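Lipoprotein signal peptidase (Staphylococcus aureus, PDB 6RYO) probably cleaves the signal peptides from bacterial prolipoproteins as a membrane-embedded aspartic peptidase, just ahead of the lipid-modified cysteine. Local coordinates at residues N70-R75 with F143-I148. Residues are numbered along the deposited sequence; the frame is centred on the assembly and turned at random.
Sequences NITSHR and FIDTNI
Asn70 and Asp145 form an antiparallel hydrogen-bonded pair, Asn70 N bonding to Asp145 O at 2.7 Å and Asp145 N returning to Asn70 O; farther along, Thr72 N binds Phe143 O. On the face carrying Asn70 and Asp145, Thr72 donates a hydrogen bond across the strands, OG1 to Asp145 OD2 at 2.8 Å, on the anti lone pair. With CG anti to the backbone N (chi1 -176°), the carboxylate of Asp145 is carried alongside Thr72. Thr72 OG1 is also hydrogen-bonded to Ser61 OG, so a small beta-branched residue with a hydroxyl links all three strands. On the opposite face Ile71 and Phe143 lie side by side, Ile71 CG2 4.0 Å from Phe143 CB, while Ile71 CD1 meets the ring at its edge, near its plane. Both side chains also touch Ile52 of helix 31-55, where hydrophobic bulk fits a buried surface. Two consecutive residues, Phe143 and Ile144, stand opposite the single residue Phe156, a classic beta bulge. This bulge in an edge strand of the small antiparallel sheet directly follows Asp142, a predicted catalytic aspartate of this A8-family peptidase.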
ATOM      1  N   ASN A  70      -2.354  -7.329 -17.002  1.00 36.06           N
ATOM      2  CA  ASN A  70      -0.980  -7.563 -17.412  1.00 37.14           C
ATOM      3  C   ASN A  70      -0.032  -7.205 -16.275  1.00 37.38           C
ATOM      4  O   ASN A  70      -0.376  -6.439 -15.370  1.00 40.81           O
ATOM      5  CB  ASN A  70      -0.622  -6.747 -18.663  1.00 39.55           C
ATOM      6  CG  ASN A  70      -1.353  -7.221 -19.899  1.00 44.61           C
ATOM      7  OD1 ASN A  70      -0.884  -8.117 -20.594  1.00 47.65           O
ATOM      8  ND2 ASN A  70      -2.505  -6.616 -20.186  1.00 47.69           N
ATOM      9  N   ILE A  71       1.162  -7.789 -16.317  1.00 34.61           N
ATOM     10  CA  ILE A  71       2.249  -7.425 -15.415  1.00 30.89           C
ATOM     11  C   ILE A  71       3.203  -6.548 -16.216  1.00 31.84           C
ATOM     12  O   ILE A  71       4.038  -7.044 -16.979  1.00 36.92           O
ATOM     13  CB  ILE A  71       2.955  -8.653 -14.837  1.00 31.39           C
ATOM     14  CG1 ILE A  71       1.970  -9.514 -14.046  1.00 33.04           C
ATOM     15  CG2 ILE A  71       4.105  -8.223 -13.947  1.00 31.92           C
ATOM     16  CD1 ILE A  71       1.302  -8.790 -12.895  1.00 33.93           C
ATOM     17  N   THR A  72       3.084  -5.238 -16.038  1.00 24.03           N
ATOM     18  CA  THR A  72       3.862  -4.261 -16.789  1.00 22.48           C
ATOM     19  C   THR A  72       4.865  -3.619 -15.839  1.00 24.04           C
ATOM     20  O   THR A  72       4.476  -2.913 -14.901  1.00 33.95           O
ATOM     21  CB  THR A  72       2.949  -3.219 -17.428  1.00 22.48           C
ATOM     22  OG1 THR A  72       2.018  -3.871 -18.303  1.00 26.69           O
ATOM     23  CG2 THR A  72       3.765  -2.226 -18.227  1.00 20.93           C
ATOM     24  N   SER A  73       6.149  -3.873 -16.076  1.00 18.92           N
ATOM     25  CA  SER A  73       7.199  -3.360 -15.205  1.00 20.33           C
ATOM     26  C   SER A  73       7.281  -1.843 -15.322  1.00 18.43           C
ATOM     27  O   SER A  73       7.501  -1.307 -16.414  1.00 20.28           O
ATOM     28  CB  SER A  73       8.539  -4.002 -15.559  1.00 19.17           C
ATOM     29  OG  SER A  73       9.552  -3.604 -14.651  1.00 18.55           O
ATOM     30  N   HIS A  74       7.092  -1.151 -14.200  1.00 17.34           N
ATOM     31  CA  HIS A  74       7.160   0.301 -14.152  1.00 19.78           C
ATOM     32  C   HIS A  74       7.834   0.723 -12.854  1.00 16.93           C
ATOM     33  O   HIS A  74       7.850  -0.020 -11.869  1.00 18.91           O
ATOM     34  CB  HIS A  74       5.762   0.934 -14.262  1.00 22.94           C
ATOM     35  CG  HIS A  74       5.761   2.429 -14.149  1.00 25.51           C
ATOM     36  ND1 HIS A  74       6.286   3.249 -15.125  1.00 27.48           N
ATOM     37  CD2 HIS A  74       5.311   3.250 -13.171  1.00 27.03           C
ATOM     38  CE1 HIS A  74       6.151   4.511 -14.757  1.00 25.76           C
ATOM     39  NE2 HIS A  74       5.562   4.539 -13.575  1.00 25.70           N
ATOM     40  N   ARG A  75       8.391   1.933 -12.861  1.00 17.04           N
ATOM     41  CA  ARG A  75       8.951   2.552 -11.669  1.00 17.79           C
ATOM     42  C   ARG A  75       8.306   3.917 -11.479  1.00 22.52           C
ATOM     43  O   ARG A  75       8.108   4.657 -12.447  1.00 23.03           O
ATOM     44  CB  ARG A  75      10.477   2.699 -11.768  1.00 18.72           C
ATOM     45  CG  ARG A  75      11.224   1.396 -12.022  1.00 21.23           C
ATOM     46  CD  ARG A  75      10.922   0.360 -10.952  1.00 21.81           C
ATOM     47  NE  ARG A  75      11.737  -0.842 -11.107  1.00 23.21           N
ATOM     48  CZ  ARG A  75      11.424  -1.867 -11.894  1.00 23.15           C
ATOM     49  NH1 ARG A  75      10.311  -1.840 -12.613  1.00 26.32           N
ATOM     50  NH2 ARG A  75      12.229  -2.917 -11.968  1.00 22.85           N
ATOM     51  N   PHE A 143       3.817  -2.793 -10.920  1.00 21.14           N
ATOM     52  CA  PHE A 143       3.690  -3.856 -11.916  1.00 20.17           C
ATOM     53  C   PHE A 143       2.261  -4.248 -12.266  1.00 21.89           C
ATOM     54  O   PHE A 143       2.071  -4.912 -13.290  1.00 23.88           O
ATOM     55  CB  PHE A 143       4.445  -5.110 -11.456  1.00 21.69           C
ATOM     56  CG  PHE A 143       4.027  -5.608 -10.101  1.00 22.33           C
ATOM     57  CD1 PHE A 143       4.626  -5.119  -8.951  1.00 20.21           C
ATOM     58  CD2 PHE A 143       3.041  -6.572  -9.977  1.00 24.30           C
ATOM     59  CE1 PHE A 143       4.246  -5.576  -7.704  1.00 14.93           C
ATOM     60  CE2 PHE A 143       2.657  -7.035  -8.730  1.00 18.75           C
ATOM     61  CZ  PHE A 143       3.261  -6.535  -7.594  1.00 18.97           C
ATOM     62  N   ILE A 144       1.251  -3.876 -11.485  1.00 23.35           N
ATOM     63  CA  ILE A 144      -0.119  -4.301 -11.762  1.00 20.16           C
ATOM     64  C   ILE A 144      -0.733  -3.358 -12.790  1.00 25.21           C
ATOM     65  O   ILE A 144      -0.893  -2.160 -12.534  1.00 27.92           O
ATOM     66  CB  ILE A 144      -0.960  -4.348 -10.480  1.00 14.74           C
ATOM     67  CG1 ILE A 144      -0.417  -5.416  -9.527  1.00  6.69           C
ATOM     68  CG2 ILE A 144      -2.415  -4.622 -10.809  1.00 17.70           C
ATOM     69  CD1 ILE A 144      -1.206  -5.546  -8.241  1.00  6.56           C
ATOM     70  N   ASP A 145      -1.093  -3.905 -13.949  1.00 28.90           N
ATOM     71  CA  ASP A 145      -1.599  -3.135 -15.081  1.00 33.27           C
ATOM     72  C   ASP A 145      -2.899  -3.773 -15.548  1.00 36.22           C
ATOM     73  O   ASP A 145      -2.881  -4.840 -16.170  1.00 33.72           O
ATOM     74  CB  ASP A 145      -0.569  -3.096 -16.212  1.00 38.97           C
ATOM     75  CG  ASP A 145      -1.007  -2.230 -17.377  1.00 48.22           C
ATOM     76  OD1 ASP A 145      -2.023  -1.514 -17.252  1.00 52.06           O
ATOM     77  OD2 ASP A 145      -0.328  -2.264 -18.425  1.00 50.13           O
ATOM     78  N   THR A 146      -4.024  -3.123 -15.258  1.00 42.46           N
ATOM     79  CA  THR A 146      -5.337  -3.665 -15.575  1.00 46.89           C
ATOM     80  C   THR A 146      -6.145  -2.643 -16.364  1.00 49.03           C
ATOM     81  O   THR A 146      -5.779  -1.470 -16.471  1.00 44.64           O
ATOM     82  CB  THR A 146      -6.107  -4.069 -14.307  1.00 48.68           C
ATOM     83  OG1 THR A 146      -6.679  -2.905 -13.700  1.00 47.11           O
ATOM     84  CG2 THR A 146      -5.184  -4.754 -13.301  1.00 52.73           C
ATOM     85  N   ASN A 147      -7.256  -3.114 -16.930  1.00 58.76           N
ATOM     86  CA  ASN A 147      -8.239  -2.269 -17.599  1.00 64.82           C
ATOM     87  C   ASN A 147      -9.620  -2.463 -16.981  1.00 64.32           C
ATOM     88  O   ASN A 147     -10.645  -2.259 -17.637  1.00 62.83           O
ATOM     89  CB  ASN A 147      -8.267  -2.552 -19.102  1.00 74.27           C
ATOM     90  CG  ASN A 147      -8.926  -1.436 -19.898  1.00 86.99           C
ATOM     91  OD1 ASN A 147      -9.067  -0.312 -19.416  1.00 88.42           O
ATOM     92  ND2 ASN A 147      -9.328  -1.744 -21.126  1.00 96.01           N
ATOM     93  N   ILE A 148      -9.655  -2.871 -15.711  1.00 66.82           N
ATOM     94  CA  ILE A 148     -10.927  -3.085 -15.030  1.00 65.97           C
ATOM     95  C   ILE A 148     -11.523  -1.762 -14.562  1.00 68.02           C
ATOM     96  O   ILE A 148     -12.749  -1.601 -14.544  1.00 71.77           O
ATOM     97  CB  ILE A 148     -10.743  -4.065 -13.860  1.00 63.70           C
ATOM     98  CG1 ILE A 148     -10.061  -5.347 -14.341  1.00 61.28           C
ATOM     99  CG2 ILE A 148     -12.082  -4.392 -13.217  1.00 65.68           C
ATOM    100  CD1 ILE A 148     -10.842  -6.096 -15.398  1.00 60.91           C
TER